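Local coordinates for zinc phosphodiesterase ELAC protein 1 (Homo sapiens, PDB 3ZWF) that cuts RNA endonucleolytically at the 3' side of tRNA, using two zinc ions, and in tRNA repair removes a 2',3'-cyclic phosphate from cleaved tRNAs, at residues F179-S184 with H287-P292; L249-G254 with I271-L276; A125-A130 with A175-H180. One frame throughout, in Å; residues are numbered along the deposited sequence.

Interaction 1. Residues F179-S184 with H287-P292; sequences FHRIPS and HGHSTP. With ZN (zinc ion), chain E; PO4 (phosphate ion), chain F.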
# COMPACT_ATOMS: atom_id res chain seq x y z
N PHE A 179 -14.84 -10.40 17.48
CA PHE A 179 -14.72 -9.20 18.30
C PHE A 179 -13.31 -8.64 18.15
O PHE A 179 -12.34 -9.35 18.39
CB PHE A 179 -14.98 -9.49 19.76
CG PHE A 179 -15.16 -8.25 20.57
CD1 PHE A 179 -14.07 -7.60 21.14
CD2 PHE A 179 -16.44 -7.68 20.73
CE1 PHE A 179 -14.24 -6.39 21.84
CE2 PHE A 179 -16.63 -6.49 21.46
CZ PHE A 179 -15.51 -5.85 22.00
N HIS A 180 -13.21 -7.37 17.77
CA HIS A 180 -11.94 -6.72 17.60
C HIS A 180 -12.12 -5.23 17.93
O HIS A 180 -13.22 -4.80 18.31
CB HIS A 180 -11.42 -7.03 16.19
CG HIS A 180 -10.03 -6.53 15.89
ND1 HIS A 180 -8.93 -6.74 16.71
CD2 HIS A 180 -9.56 -5.85 14.81
CE1 HIS A 180 -7.86 -6.17 16.16
NE2 HIS A 180 -8.22 -5.64 15.00
N ARG A 181 -11.07 -4.42 17.76
CA ARG A 181 -11.17 -2.97 17.99
C ARG A 181 -12.15 -2.33 17.02
O ARG A 181 -12.83 -1.34 17.34
CB ARG A 181 -9.78 -2.28 17.84
CG ARG A 181 -8.74 -2.74 18.79
CD ARG A 181 -7.57 -1.74 18.91
NE ARG A 181 -6.96 -1.30 17.64
CZ ARG A 181 -6.28 -2.10 16.80
NH1 ARG A 181 -6.14 -3.41 17.02
NH2 ARG A 181 -5.76 -1.57 15.70
N ILE A 182 -12.23 -2.89 15.82
CA ILE A 182 -13.31 -2.58 14.86
C ILE A 182 -13.89 -3.93 14.49
O ILE A 182 -13.28 -4.96 14.80
CB ILE A 182 -12.82 -1.82 13.60
CG1 ILE A 182 -11.81 -2.60 12.78
CG2 ILE A 182 -12.25 -0.45 14.02
CD1 ILE A 182 -11.55 -2.00 11.43
N PRO A 183 -15.08 -3.95 13.84
CA PRO A 183 -15.62 -5.26 13.53
C PRO A 183 -14.74 -6.08 12.60
O PRO A 183 -14.16 -5.55 11.63
CB PRO A 183 -16.96 -4.95 12.89
CG PRO A 183 -17.34 -3.58 13.48
CD PRO A 183 -16.03 -2.88 13.54
N SER A 184 -14.65 -7.37 12.90
CA SER A 184 -13.80 -8.26 12.17
C SER A 184 -14.53 -9.58 11.93
O SER A 184 -15.46 -9.93 12.67
CB SER A 184 -12.48 -8.45 12.96
OG SER A 184 -11.58 -9.35 12.33
N HIS A 287 -6.22 -4.56 22.96
CA HIS A 287 -6.12 -4.22 21.54
C HIS A 287 -6.93 -5.10 20.61
O HIS A 287 -6.73 -5.05 19.39
CB HIS A 287 -4.66 -4.19 21.10
CG HIS A 287 -3.90 -3.05 21.68
ND1 HIS A 287 -3.18 -3.16 22.86
CD2 HIS A 287 -3.77 -1.76 21.28
CE1 HIS A 287 -2.62 -2.00 23.14
NE2 HIS A 287 -2.97 -1.13 22.21
N GLY A 288 -7.82 -5.90 21.18
CA GLY A 288 -8.68 -6.80 20.37
C GLY A 288 -7.93 -7.95 19.72
O GLY A 288 -8.29 -8.44 18.62
N HIS A 289 -6.88 -8.40 20.41
CA HIS A 289 -6.01 -9.45 19.92
C HIS A 289 -6.07 -10.70 20.83
O HIS A 289 -6.67 -10.67 21.91
CB HIS A 289 -4.56 -8.95 19.77
CG HIS A 289 -4.38 -8.01 18.61
ND1 HIS A 289 -4.83 -8.30 17.35
CD2 HIS A 289 -3.77 -6.80 18.53
CE1 HIS A 289 -4.54 -7.30 16.53
NE2 HIS A 289 -3.91 -6.36 17.23
N SER A 290 -5.41 -11.73 20.35
CA SER A 290 -5.29 -13.04 21.04
C SER A 290 -3.84 -13.42 21.30
O SER A 290 -2.88 -12.92 20.67
CB SER A 290 -5.93 -14.11 20.17
OG SER A 290 -7.32 -13.93 20.09
N THR A 291 -3.69 -14.33 22.24
CA THR A 291 -2.40 -14.92 22.54
C THR A 291 -2.46 -16.43 22.17
O THR A 291 -3.53 -16.94 21.82
CB THR A 291 -2.05 -14.75 24.01
OG1 THR A 291 -2.94 -15.56 24.79
CG2 THR A 291 -2.13 -13.28 24.44
N PRO A 292 -1.32 -17.14 22.23
CA PRO A 292 -1.41 -18.53 21.78
C PRO A 292 -2.37 -19.40 22.61
O PRO A 292 -3.04 -20.25 22.04
CB PRO A 292 0.01 -19.03 21.94
CG PRO A 292 0.85 -17.80 21.66
CD PRO A 292 0.09 -16.70 22.33
ZN ZN E . -6.74 -5.18 13.31
P PO4 F . -3.67 -4.51 14.53
O1 PO4 F . -5.19 -4.70 14.78
O2 PO4 F . -3.59 -3.11 13.72
O3 PO4 F . -3.15 -5.51 13.58
O4 PO4 F . -3.04 -4.33 15.86
O HOH W 1 -5.21 -4.89 11.96
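Arg181 NH1 is held by two acceptors: it donates to His287 O at 2.9 Å, with an N-H...O angle of 158°, and to O1 of a bound phosphate at 2.8 Å. The carbonyl oxygen lies nearly in the guanidinium plane, at its edge, so this bond and the one to phosphate O1 together limit how the flat head can turn. A bend at chi3 turns the arginine head back toward the phosphate, while CG and CD run beside the same carbonyl. NH2 adds only weak bonds, to phosphate O1 and O2. A long, multiply donating arginine suits this place because it can hold backbone and anion at once.

His180 uses both ring nitrogens. Its CG stands anti to the backbone N (chi1 -175°), which carries the ring toward Gly288 and the zinc ion that NE2 binds at 2.3 Å. His180 ND1 donates to Gly288 O at about 2.6 Å, a length to be taken with caution because that oxygen is less surely placed. Gly288 has positive phi and is the C' residue of a Schellman motif ending helix 281-286; without a side chain, it lets the histidine ring and the Arg181 backbone come close.

His289 approaches from the other segment, its ring inclined at 49° to that of His180. Its NE2 donates to phosphate O4 at 2.6 Å, while its ND1 bonds to Glu273. Phosphate O1 and a water complete the zinc shell with His60, His62 and Asp251. The phosphate probably came from the crystallisation liquor, yet it probably marks where a substrate phosphate sits in the two-zinc site of this metallo-beta-lactamase fold, where the His-Ser-Thr loop of RNase Z enzymes meets the metal-bound histidine.

Interaction 2. Residues L249-G254 with I271-L276; sequences LGDCSG and IHEATL. With ZN (zinc ion), chain E; ZN (zinc ion), chain D.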
# COMPACT_ATOMS: atom_id res chain seq x y z
N LEU A 249 -9.51 -16.82 10.40
CA LEU A 249 -10.08 -15.79 11.25
C LEU A 249 -9.26 -14.49 11.19
O LEU A 249 -8.03 -14.55 11.32
CB LEU A 249 -10.18 -16.21 12.69
CG LEU A 249 -11.32 -17.14 13.09
CD1 LEU A 249 -11.18 -18.50 12.43
CD2 LEU A 249 -11.35 -17.25 14.62
N GLY A 250 -9.95 -13.37 11.02
CA GLY A 250 -9.31 -12.04 11.18
C GLY A 250 -8.86 -11.77 12.61
O GLY A 250 -9.11 -12.56 13.55
N ASP A 251 -8.19 -10.64 12.79
CA ASP A 251 -7.77 -10.17 14.11
C ASP A 251 -8.99 -10.22 15.03
O ASP A 251 -10.09 -9.84 14.67
CB ASP A 251 -7.32 -8.73 14.10
CG ASP A 251 -6.06 -8.48 13.25
OD1 ASP A 251 -5.51 -9.40 12.63
OD2 ASP A 251 -5.65 -7.29 13.18
N CYS A 252 -8.74 -10.68 16.25
CA CYS A 252 -9.81 -10.83 17.25
C CYS A 252 -9.25 -11.17 18.63
O CYS A 252 -8.16 -11.70 18.75
CB CYS A 252 -10.79 -11.94 16.82
SG CYS A 252 -10.16 -13.60 16.81
N SER A 253 -10.09 -10.88 19.62
CA SER A 253 -9.93 -11.29 21.01
C SER A 253 -10.98 -12.34 21.39
O SER A 253 -11.00 -12.83 22.53
CB SER A 253 -10.10 -10.06 21.91
OG SER A 253 -9.83 -10.36 23.26
N GLY A 254 -11.85 -12.67 20.45
CA GLY A 254 -12.90 -13.66 20.66
C GLY A 254 -13.91 -13.68 19.51
O GLY A 254 -13.82 -12.89 18.56
N ILE A 271 -6.78 -21.12 10.85
CA ILE A 271 -5.77 -20.01 10.87
C ILE A 271 -6.27 -18.92 11.82
O ILE A 271 -7.39 -18.41 11.68
CB ILE A 271 -5.53 -19.44 9.50
CG1 ILE A 271 -5.09 -20.53 8.53
CG2 ILE A 271 -4.51 -18.21 9.59
CD1 ILE A 271 -4.86 -19.99 7.14
N HIS A 272 -5.47 -18.67 12.85
CA HIS A 272 -5.85 -17.78 13.94
C HIS A 272 -4.66 -16.86 14.27
O HIS A 272 -3.52 -17.27 14.25
CB HIS A 272 -6.23 -18.62 15.18
CG HIS A 272 -7.06 -17.90 16.19
ND1 HIS A 272 -6.57 -16.85 16.95
CD2 HIS A 272 -8.33 -18.13 16.63
CE1 HIS A 272 -7.54 -16.42 17.75
NE2 HIS A 272 -8.61 -17.18 17.58
N GLU A 273 -4.98 -15.62 14.63
CA GLU A 273 -3.91 -14.75 15.14
C GLU A 273 -3.38 -15.12 16.53
O GLU A 273 -4.05 -15.72 17.37
CB GLU A 273 -4.35 -13.30 15.19
CG GLU A 273 -5.43 -13.00 16.22
CD GLU A 273 -5.13 -11.67 16.88
OE1 GLU A 273 -4.15 -11.59 17.66
OE2 GLU A 273 -5.83 -10.69 16.56
N ALA A 274 -2.13 -14.80 16.76
CA ALA A 274 -1.55 -14.80 18.10
C ALA A 274 -0.56 -13.66 18.19
O ALA A 274 0.65 -13.87 18.13
CB ALA A 274 -0.87 -16.12 18.43
N THR A 275 -1.11 -12.46 18.29
CA THR A 275 -0.30 -11.23 18.19
C THR A 275 0.79 -11.14 19.26
O THR A 275 1.95 -10.81 18.97
CB THR A 275 -1.17 -9.94 18.16
OG1 THR A 275 -2.10 -10.01 17.07
CG2 THR A 275 -0.27 -8.72 18.03
N LEU A 276 0.42 -11.48 20.50
CA LEU A 276 1.34 -11.36 21.61
C LEU A 276 1.40 -12.69 22.35
O LEU A 276 0.52 -13.53 22.20
CB LEU A 276 0.87 -10.29 22.60
CG LEU A 276 0.83 -8.87 22.09
CD1 LEU A 276 0.34 -7.93 23.19
CD2 LEU A 276 2.25 -8.53 21.66
ZN ZN E . -6.74 -5.18 13.31
ZN ZN D . -3.92 -6.63 12.02
O HOH W 2 -7.68 -14.77 14.44
O HOH W 1 -5.21 -4.89 11.96
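The His-Glu-Ala-Thr (HEAT) motif of the RNase Z family, residues 272-275, lies at the end of strand 269-273 and here braces the loop that carries the bridging aspartate of the binuclear zinc site. Glu273 reaches across to that loop, and its OE2 accepts a hydrogen bond of 2.9 Å from Cys252 N, on the anti side but 31° out of the carboxylate plane. Asp251 turns its own carboxylate away to the metals, where OD2 bridges the two, 2.4 Å from the zinc shared with His180 and 2.2 Å from the one shared with His311; a water bridges them as well.

At the start of the contact, Leu249 N joins Ile271 O in a parallel-strand bond. Beyond it a water links the two segments, donating to Gly250 O and accepting from Glu273 N. Leu249 CD2 and Cys252 SG both approach the His272 ring obliquely from the same side, while its ND1 donates in the ring plane to Glu273 O. A histidine fits because its ring packs against carbon and sulfur while ND1 bonds a carbonyl.

Glu273 OE1 takes bonds from Thr275 OG1 (2.7 Å) and Thr275 N, both from one face, and also from Ser290 N; OE2 has His289 ND1 besides. Five donors thus fix a carboxylate whose OE2 stands 4.1 Å from Asp251 OD1; with the zinc ions on Asp251 OD2, they probably offset the repulsion between the acids.

Interaction 3. Residues A125-A130 with A175-H180; sequences ADQCPA and AFRLFH. With ZN (zinc ion), chain E.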
# COMPACT_ATOMS: atom_id res chain seq x y z
N ALA A 125 -22.98 -4.06 16.01
CA ALA A 125 -22.33 -3.11 16.93
C ALA A 125 -21.57 -3.83 18.06
O ALA A 125 -20.58 -3.31 18.58
CB ALA A 125 -23.40 -2.15 17.53
N ASP A 126 -22.02 -5.04 18.41
CA ASP A 126 -21.38 -5.80 19.50
C ASP A 126 -20.10 -6.55 19.07
O ASP A 126 -19.59 -7.35 19.80
CB ASP A 126 -22.36 -6.74 20.23
CG ASP A 126 -22.96 -7.83 19.33
OD1 ASP A 126 -22.84 -7.76 18.10
OD2 ASP A 126 -23.60 -8.76 19.86
N GLN A 127 -19.60 -6.24 17.88
CA GLN A 127 -18.35 -6.78 17.39
C GLN A 127 -17.17 -5.91 17.79
O GLN A 127 -16.05 -6.23 17.47
CB GLN A 127 -18.35 -6.87 15.87
CG GLN A 127 -19.23 -8.00 15.36
CD GLN A 127 -19.08 -8.20 13.86
OE1 GLN A 127 -19.94 -7.80 13.08
NE2 GLN A 127 -17.95 -8.82 13.44
N CYS A 128 -17.43 -4.79 18.44
CA CYS A 128 -16.34 -3.95 18.91
C CYS A 128 -16.77 -3.16 20.14
O CYS A 128 -17.93 -3.17 20.49
CB CYS A 128 -15.87 -3.04 17.77
SG CYS A 128 -17.09 -1.91 17.18
N PRO A 129 -15.83 -2.47 20.80
CA PRO A 129 -16.20 -1.86 22.07
C PRO A 129 -17.19 -0.72 21.93
O PRO A 129 -17.28 -0.09 20.87
CB PRO A 129 -14.86 -1.36 22.63
CG PRO A 129 -13.85 -2.20 21.97
CD PRO A 129 -14.37 -2.41 20.59
N ALA A 130 -17.94 -0.48 23.00
CA ALA A 130 -18.90 0.61 23.05
C ALA A 130 -18.18 1.89 23.42
O ALA A 130 -17.34 2.38 22.65
CB ALA A 130 -19.99 0.30 24.08
N ALA A 175 -19.19 -16.28 6.22
CA ALA A 175 -18.45 -15.46 7.18
C ALA A 175 -19.18 -15.50 8.53
O ALA A 175 -20.38 -15.79 8.63
CB ALA A 175 -18.30 -14.03 6.71
N PHE A 176 -18.42 -15.23 9.58
CA PHE A 176 -18.97 -15.11 10.92
C PHE A 176 -18.27 -13.98 11.68
O PHE A 176 -17.19 -13.53 11.30
CB PHE A 176 -18.89 -16.44 11.70
CG PHE A 176 -17.50 -17.06 11.76
CD1 PHE A 176 -17.00 -17.82 10.72
CD2 PHE A 176 -16.68 -16.86 12.86
CE1 PHE A 176 -15.74 -18.34 10.77
CE2 PHE A 176 -15.41 -17.42 12.96
CZ PHE A 176 -14.93 -18.18 11.90
N ARG A 177 -18.92 -13.54 12.75
CA ARG A 177 -18.52 -12.34 13.46
C ARG A 177 -17.48 -12.64 14.53
O ARG A 177 -17.63 -13.61 15.32
CB ARG A 177 -19.71 -11.67 14.12
CG ARG A 177 -20.79 -11.21 13.12
CD ARG A 177 -22.02 -10.70 13.86
NE ARG A 177 -22.63 -11.79 14.60
CZ ARG A 177 -23.45 -11.65 15.63
NH1 ARG A 177 -23.78 -10.45 16.09
NH2 ARG A 177 -23.94 -12.74 16.22
N LEU A 178 -16.47 -11.78 14.53
CA LEU A 178 -15.43 -11.73 15.54
C LEU A 178 -15.46 -10.42 16.31
O LEU A 178 -16.09 -9.46 15.86
CB LEU A 178 -14.03 -11.91 14.91
CG LEU A 178 -13.87 -13.12 14.00
CD1 LEU A 178 -12.46 -13.22 13.41
CD2 LEU A 178 -14.12 -14.42 14.78
N PHE A 179 -14.84 -10.40 17.48
CA PHE A 179 -14.72 -9.20 18.30
C PHE A 179 -13.31 -8.64 18.15
O PHE A 179 -12.34 -9.35 18.39
CB PHE A 179 -14.98 -9.49 19.76
CG PHE A 179 -15.16 -8.25 20.57
CD1 PHE A 179 -14.07 -7.60 21.14
CD2 PHE A 179 -16.44 -7.68 20.73
CE1 PHE A 179 -14.24 -6.39 21.84
CE2 PHE A 179 -16.63 -6.49 21.46
CZ PHE A 179 -15.51 -5.85 22.00
N HIS A 180 -13.21 -7.37 17.77
CA HIS A 180 -11.94 -6.72 17.60
C HIS A 180 -12.12 -5.23 17.93
O HIS A 180 -13.22 -4.80 18.31
CB HIS A 180 -11.42 -7.03 16.19
CG HIS A 180 -10.03 -6.53 15.89
ND1 HIS A 180 -8.93 -6.74 16.71
CD2 HIS A 180 -9.56 -5.85 14.81
CE1 HIS A 180 -7.86 -6.17 16.16
NE2 HIS A 180 -8.22 -5.64 15.00
ZN ZN E . -6.74 -5.18 13.31
O HOH W 1 -5.21 -4.89 11.96
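Gln127 lies along the end of strand 171-179, where the loop following strand 116-121 of one sheet of the metallo-beta-lactamase sandwich crosses to the other sheet. Its CB sits 3.4 Å from Leu178 O. CG follows the same carbonyl, and the chain then runs extended (chi2 -172°) to lay CD against Arg177 CB, 3.5 Å away. At the tip the amide divides its work. OE1 rests beside Arg177 CG and accepts from Thr124 N; NE2 donates to Leu178 O at 3.1 Å, nearly straight at 166°, meeting a lone pair in the carbonyl plane. A glutamine fits because one flat group can give to a strand and take from its own loop.

Arg177 crosses this side chain at about a right angle, its aliphatic part covering the amide. A bend at chi3 brings its guanidinium to Asp126, and NH1 forms a long salt bridge of 3.5 Å with OD1. Thr124 OG1 ties these charges together, since it is hydrogen-bonded to both Asp126 OD1 and Arg177 NH1.

On the backbone, His180 N donates to Gln127 O at 3.1 Å, so the loop holds the backbone of a zinc ligand. Phe179 swings its ring over the loop, with CG anti to the backbone N (chi1 -167°). Asp126 O meets the ring at its edge, 3.3 Å from Phe179 CD2, where the C-H groups are slightly positive and welcome an oxygen. Pro129 closes the far end with its CD beside Phe179 CZ. Between these, Cys128 lies over one face of the ring in a CH-pi contact, its CA 4.0 Å from the centroid of Phe179.

All three interactions converge on one zinc ion, but at different depths. Interaction 2 is the buried one, where acids, backbone amides and a bridging water position a metal-bridging carboxylate. Interactions 1 and 3 are both partly buried with exposed edges. In interaction 1 basic and imidazole groups face an anion; in interaction 3 the zinc ligand is held by its backbone, and amide-to-carbonyl bonds, ring packing and a long ion pair make the contact. These two share Phe179 and His180, holding that strand end from segments 287-292 and 125-130. Interactions 1 and 2 join through His289 with Glu273 and Ser290 with Cys252, while Phe179 pairs by backbone with Ser253 and Gly254, linking interactions 2 and 3.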